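Local atomic coordinates of BlEst2 (Bacillus licheniformis, PDB entry 6WPX), a protein that probably hydrolyses ester bonds as a lipase or esterase of the alpha/beta-hydrolase kind, and is held autoinhibited by its C-terminal domain. Residues R197-K209 with A239-D253. Numbering follows the deposited sequence.
Sequences RLKTKYFTLAGNK and ARLPYATNLDTGKWD
Ala239 meets Ala206 methyl to methyl, CB to CB at 3.7 Å. The next residue, Arg240, lays its guanidinium over the same Ala206 CB. Its NH1 gives a bond to Thr204 OG1, which lies in the guanidinium plane, while NH1 and NH2 together grip Leu247 O end-on; with NE salt-bridged to Glu236, the group's rotation is fixed. Leu241, whose CD1 packs obliquely against the Tyr202 ring, opens a type I turn that ends at Ala244. Within that turn, Tyr243 takes the flat guanidinium of Arg197 on one face, planes 6° apart, with Arg197 CD 3.4 Å from the Tyr243 ring centroid. The bends at chi2 (-90°) and chi3 (-73°) fold the arginine chain over the ring, and Asp192 bonds both Arg197 NE and Tyr243 OH. An edge of Tyr243 is turned toward the face of Tyr202, an offset edge-to-face pair.

Strand pairing follows. Thr245 N donates to Tyr202 O (2.9 Å) and Thr204 N to Thr245 O (2.9 Å), the parallel pattern of a beta-alpha-beta unit in which helix 218-224 links strand 201-205 to 245-246, the last strand of the alpha/beta-hydrolase sheet. Lys201 NZ reaches Thr245 OG1 (2.6 Å) and also Tyr202 O, from the carbonyl face opposite Thr245 N. Thr204 OG1 donates to Asn246 OD1 (2.7 Å) on an in-plane lone pair. Leu247 CD2 lies beside Leu205 CD1. Farther on, Gly250 N bonds Ala206 O (2.9 Å), Trp252 CH2 touches Leu205 CD2, and Trp252 O receives Lys209 N from above its carbonyl plane.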
loop_
_atom_site.group_PDB
_atom_site.type_symbol
_atom_site.label_atom_id
_atom_site.label_comp_id
_atom_site.label_asym_id
_atom_site.label_seq_id
_atom_site.Cartn_x
_atom_site.Cartn_y
_atom_site.Cartn_z
ATOM N N ARG A 197 17.361 -16.303 6.416
ATOM C CA ARG A 197 16.725 -15.220 7.169
ATOM C C ARG A 197 17.473 -14.900 8.455
ATOM O O ARG A 197 17.663 -13.728 8.768
ATOM C CB ARG A 197 15.247 -15.540 7.446
ATOM C CG ARG A 197 14.462 -14.390 8.099
ATOM C CD ARG A 197 14.527 -14.467 9.626
ATOM N NE ARG A 197 13.699 -15.553 10.134
ATOM C CZ ARG A 197 13.585 -15.901 11.411
ATOM N NH1 ARG A 197 12.774 -16.880 11.761
ATOM N NH2 ARG A 197 14.309 -15.291 12.345
ATOM N N LEU A 198 17.886 -15.946 9.189
ATOM C CA LEU A 198 18.605 -15.855 10.468
ATOM C C LEU A 198 19.994 -15.224 10.370
ATOM O O LEU A 198 20.536 -14.819 11.397
ATOM C CB LEU A 198 18.753 -17.268 11.067
ATOM C CG LEU A 198 17.474 -17.959 11.524
ATOM C CD1 LEU A 198 17.655 -19.472 11.544
ATOM C CD2 LEU A 198 16.998 -17.418 12.882
ATOM N N LYS A 199 20.558 -15.161 9.177
ATOM C CA LYS A 199 21.944 -14.680 8.973
ATOM C C LYS A 199 22.069 -13.155 8.947
ATOM O O LYS A 199 23.188 -12.680 8.788
ATOM C CB LYS A 199 22.508 -15.304 7.701
ATOM C CG LYS A 199 22.638 -16.815 7.777
ATOM C CD LYS A 199 23.339 -17.391 6.600
ATOM C CE LYS A 199 23.038 -18.859 6.404
ATOM N NZ LYS A 199 23.615 -19.345 5.139
ATOM N N THR A 200 20.952 -12.437 9.030
ATOM C CA THR A 200 20.994 -10.957 8.986
ATOM C C THR A 200 20.005 -10.347 9.979
ATOM O O THR A 200 18.925 -10.863 10.145
ATOM C CB THR A 200 20.756 -10.376 7.588
ATOM O OG1 THR A 200 21.248 -11.199 6.538
ATOM C CG2 THR A 200 21.268 -8.965 7.457
ATOM N N LYS A 201 20.435 -9.273 10.619
ATOM C CA LYS A 201 19.570 -8.554 11.561
ATOM C C LYS A 201 18.755 -7.532 10.769
ATOM O O LYS A 201 19.281 -6.853 9.949
ATOM C CB LYS A 201 20.394 -7.842 12.630
ATOM C CG LYS A 201 19.539 -7.187 13.694
ATOM C CD LYS A 201 18.790 -8.185 14.555
ATOM C CE LYS A 201 17.694 -7.575 15.415
ATOM N NZ LYS A 201 17.401 -6.177 15.063
ATOM N N TYR A 202 17.495 -7.446 11.108
ATOM C CA TYR A 202 16.501 -6.534 10.521
ATOM C C TYR A 202 15.966 -5.545 11.520
ATOM O O TYR A 202 15.731 -5.886 12.683
ATOM C CB TYR A 202 15.315 -7.310 9.919
ATOM C CG TYR A 202 15.705 -8.105 8.703
ATOM C CD1 TYR A 202 15.670 -7.536 7.436
ATOM C CD2 TYR A 202 16.151 -9.420 8.819
ATOM C CE1 TYR A 202 16.102 -8.243 6.317
ATOM C CE2 TYR A 202 16.562 -10.145 7.707
ATOM C CZ TYR A 202 16.527 -9.557 6.456
ATOM O OH TYR A 202 16.923 -10.272 5.361
ATOM N N PHE A 203 15.753 -4.316 11.033
ATOM C CA PHE A 203 15.158 -3.199 11.765
ATOM C C PHE A 203 14.104 -2.602 10.877
ATOM O O PHE A 203 14.328 -2.430 9.676
ATOM C CB PHE A 203 16.189 -2.112 12.074
ATOM C CG PHE A 203 17.254 -2.506 13.055
ATOM C CD1 PHE A 203 18.373 -3.212 12.641
ATOM C CD2 PHE A 203 17.149 -2.154 14.400
ATOM C CE1 PHE A 203 19.373 -3.564 13.557
ATOM C CE2 PHE A 203 18.150 -2.496 15.307
ATOM C CZ PHE A 203 19.253 -3.201 14.881
ATOM N N THR A 204 12.976 -2.240 11.457
ATOM C CA THR A 204 11.929 -1.594 10.660
ATOM C C THR A 204 11.547 -0.293 11.285
ATOM O O THR A 204 11.477 -0.180 12.509
ATOM C CB THR A 204 10.682 -2.479 10.450
ATOM O OG1 THR A 204 9.971 -2.579 11.673
ATOM C CG2 THR A 204 11.002 -3.877 9.873
ATOM N N LEU A 205 11.329 0.693 10.442
ATOM C CA LEU A 205 10.805 1.998 10.822
ATOM C C LEU A 205 9.483 2.123 10.083
ATOM O O LEU A 205 9.340 1.617 8.961
ATOM C CB LEU A 205 11.727 3.160 10.419
ATOM C CG LEU A 205 12.721 3.631 11.497
ATOM C CD1 LEU A 205 13.781 2.563 11.745
ATOM C CD2 LEU A 205 13.411 4.941 11.060
ATOM N N ALA A 206 8.521 2.765 10.719
ATOM C CA ALA A 206 7.218 3.014 10.101
ATOM C C ALA A 206 6.716 4.359 10.569
ATOM O O ALA A 206 7.048 4.793 11.676
ATOM C CB ALA A 206 6.227 1.914 10.472
ATOM N N GLY A 207 5.938 5.013 9.723
ATOM C CA GLY A 207 5.337 6.300 10.056
ATOM C C GLY A 207 3.858 6.166 10.386
ATOM O O GLY A 207 3.211 5.193 9.974
ATOM N N ASN A 208 3.314 7.132 11.138
ATOM C CA ASN A 208 1.879 7.129 11.489
ATOM C C ASN A 208 1.209 8.427 11.048
ATOM O O ASN A 208 0.079 8.685 11.435
ATOM C CB ASN A 208 1.677 6.929 12.993
ATOM C CG ASN A 208 2.313 8.003 13.830
ATOM O OD1 ASN A 208 2.616 9.094 13.366
ATOM N ND2 ASN A 208 2.635 7.684 15.050
ATOM N N LYS A 209 1.927 9.262 10.295
ATOM C CA LYS A 209 1.384 10.544 9.861
ATOM C C LYS A 209 0.766 10.401 8.470
ATOM O O LYS A 209 1.400 9.858 7.580
ATOM C CB LYS A 209 2.486 11.634 9.872
ATOM C CG LYS A 209 1.944 13.039 9.620
ATOM C CD LYS A 209 2.861 14.150 10.133
ATOM C CE LYS A 209 3.850 14.623 9.095
ATOM N NZ LYS A 209 4.519 15.884 9.508
ATOM N N ALA A 239 4.222 -2.771 7.865
ATOM C CA ALA A 239 5.606 -2.291 7.736
ATOM C C ALA A 239 6.581 -3.082 8.621
ATOM O O ALA A 239 7.792 -2.789 8.644
ATOM C CB ALA A 239 5.679 -0.807 8.062
ATOM N N ARG A 240 6.065 -4.101 9.336
ATOM C CA ARG A 240 6.858 -4.872 10.308
ATOM C C ARG A 240 7.258 -6.259 9.836
ATOM O O ARG A 240 6.642 -6.794 8.905
ATOM C CB ARG A 240 6.078 -5.015 11.646
ATOM C CG ARG A 240 5.555 -3.716 12.228
ATOM C CD ARG A 240 6.623 -2.625 12.222
ATOM N NE ARG A 240 6.194 -1.467 12.985
ATOM C CZ ARG A 240 6.995 -0.493 13.384
ATOM N NH1 ARG A 240 8.293 -0.525 13.089
ATOM N NH2 ARG A 240 6.511 0.526 14.068
ATOM N N LEU A 241 8.288 -6.832 10.497
ATOM C CA LEU A 241 8.754 -8.198 10.315
ATOM C C LEU A 241 8.733 -8.880 11.699
ATOM O O LEU A 241 9.100 -8.242 12.700
ATOM C CB LEU A 241 10.155 -8.283 9.687
ATOM C CG LEU A 241 10.282 -7.854 8.221
ATOM C CD1 LEU A 241 11.756 -7.701 7.844
ATOM C CD2 LEU A 241 9.620 -8.868 7.299
ATOM N N PRO A 242 8.291 -10.157 11.785
ATOM C CA PRO A 242 8.147 -10.800 13.111
ATOM C C PRO A 242 9.416 -10.961 13.949
ATOM O O PRO A 242 9.330 -10.924 15.173
ATOM C CB PRO A 242 7.513 -12.168 12.790
ATOM C CG PRO A 242 7.758 -12.392 11.347
ATOM C CD PRO A 242 7.811 -11.034 10.700
ATOM N N TYR A 243 10.573 -11.101 13.312
ATOM C CA TYR A 243 11.867 -11.319 13.977
ATOM C C TYR A 243 12.696 -10.036 13.989
ATOM O O TYR A 243 13.856 -10.072 14.386
ATOM C CB TYR A 243 12.651 -12.397 13.202
ATOM C CG TYR A 243 12.442 -12.269 11.706
ATOM C CD1 TYR A 243 13.154 -11.332 10.957
ATOM C CD2 TYR A 243 11.485 -13.039 11.049
ATOM C CE1 TYR A 243 12.913 -11.163 9.597
ATOM C CE2 TYR A 243 11.239 -12.879 9.691
ATOM C CZ TYR A 243 11.951 -11.933 8.973
ATOM O OH TYR A 243 11.744 -11.784 7.638
ATOM N N ALA A 244 12.146 -8.928 13.474
ATOM C CA ALA A 244 12.920 -7.693 13.410
ATOM C C ALA A 244 12.816 -6.873 14.689
ATOM O O ALA A 244 11.920 -7.094 15.515
ATOM C CB ALA A 244 12.432 -6.847 12.238
ATOM N N THR A 245 13.727 -5.898 14.837
ATOM C CA THR A 245 13.603 -4.883 15.864
ATOM C C THR A 245 12.649 -3.911 15.185
ATOM O O THR A 245 12.994 -3.267 14.193
ATOM C CB THR A 245 14.928 -4.224 16.205
ATOM O OG1 THR A 245 15.761 -5.190 16.833
ATOM C CG2 THR A 245 14.742 -3.028 17.139
ATOM N N ASN A 246 11.408 -3.904 15.644
ATOM C CA ASN A 246 10.379 -3.073 15.041
ATOM C C ASN A 246 10.293 -1.797 15.852
ATOM O O ASN A 246 9.701 -1.776 16.938
ATOM C CB ASN A 246 9.062 -3.848 14.999
ATOM C CG ASN A 246 9.146 -5.029 14.080
ATOM O OD1 ASN A 246 9.396 -4.890 12.879
ATOM N ND2 ASN A 246 8.898 -6.215 14.608
ATOM N N LEU A 247 10.949 -0.743 15.359
ATOM C CA LEU A 247 10.988 0.515 16.088
ATOM C C LEU A 247 9.623 1.202 16.134
ATOM O O LEU A 247 8.944 1.320 15.108
ATOM C CB LEU A 247 12.057 1.457 15.498
ATOM C CG LEU A 247 12.348 2.705 16.316
ATOM C CD1 LEU A 247 13.001 2.332 17.658
ATOM C CD2 LEU A 247 13.165 3.732 15.497
ATOM N N ASP A 248 9.245 1.653 17.327
ATOM C CA ASP A 248 8.018 2.394 17.593
ATOM C C ASP A 248 7.805 3.425 16.495
ATOM O O ASP A 248 8.738 4.112 16.049
ATOM C CB ASP A 248 8.078 3.076 18.975
ATOM C CG ASP A 248 6.768 3.696 19.440
ATOM O OD1 ASP A 248 5.697 3.141 19.119
ATOM O OD2 ASP A 248 6.818 4.705 20.164
ATOM N N THR A 249 6.582 3.443 15.986
ATOM C CA THR A 249 6.174 4.303 14.890
ATOM C C THR A 249 6.569 5.761 15.157
ATOM O O THR A 249 6.467 6.235 16.287
ATOM C CB THR A 249 4.664 4.073 14.665
ATOM O OG1 THR A 249 4.441 2.664 14.593
ATOM C CG2 THR A 249 4.236 4.553 13.385
ATOM N N GLY A 250 7.077 6.426 14.130
ATOM C CA GLY A 250 7.475 7.826 14.221
ATOM C C GLY A 250 6.462 8.697 13.517
ATOM O O GLY A 250 5.673 8.199 12.711
ATOM N N LYS A 251 6.543 10.010 13.724
ATOM C CA LYS A 251 5.579 10.942 13.119
ATOM C C LYS A 251 6.038 11.353 11.727
ATOM O O LYS A 251 6.400 12.501 11.470
ATOM C CB LYS A 251 5.294 12.120 14.054
ATOM C CG LYS A 251 4.780 11.667 15.418
ATOM C CD LYS A 251 4.417 12.849 16.277
ATOM C CE LYS A 251 3.987 12.440 17.667
ATOM N NZ LYS A 251 2.660 11.775 17.657
ATOM N N TRP A 252 6.091 10.352 10.841
ATOM C CA TRP A 252 6.483 10.530 9.458
ATOM C C TRP A 252 5.377 10.041 8.560
ATOM O O TRP A 252 4.635 9.138 8.923
ATOM C CB TRP A 252 7.778 9.734 9.134
ATOM C CG TRP A 252 8.851 9.861 10.177
ATOM C CD1 TRP A 252 9.457 11.010 10.599
ATOM C CD2 TRP A 252 9.387 8.804 10.985
ATOM N NE1 TRP A 252 10.345 10.734 11.624
ATOM C CE2 TRP A 252 10.312 9.387 11.887
ATOM C CE3 TRP A 252 9.179 7.411 11.035
ATOM C CZ2 TRP A 252 11.032 8.621 12.815
ATOM C CZ3 TRP A 252 9.910 6.656 11.935
ATOM C CH2 TRP A 252 10.800 7.260 12.829
ATOM N N ASP A 253 5.281 10.643 7.377
ATOM C CA ASP A 253 4.373 10.155 6.372
ATOM C C ASP A 253 5.287 9.424 5.400
ATOM O O ASP A 253 6.522 9.439 5.579
ATOM C CB ASP A 253 3.519 11.272 5.724
ATOM C CG ASP A 253 4.280 12.391 5.030
ATOM O OD1 ASP A 253 5.192 12.092 4.259
ATOM O OD2 ASP A 253 3.885 13.555 5.187
HETATM O O HOH W 1 16.204 -9.865 12.715
HETATM O O HOH W 2 9.466 -0.767 7.446
HETATM O O HOH W 3 9.634 3.512 13.469
HETATM O O HOH W 4 4.787 8.486 17.485
HETATM O O HOH W 5 7.224 13.888 9.241
HETATM O O HOH W 6 5.296 15.140 12.194
#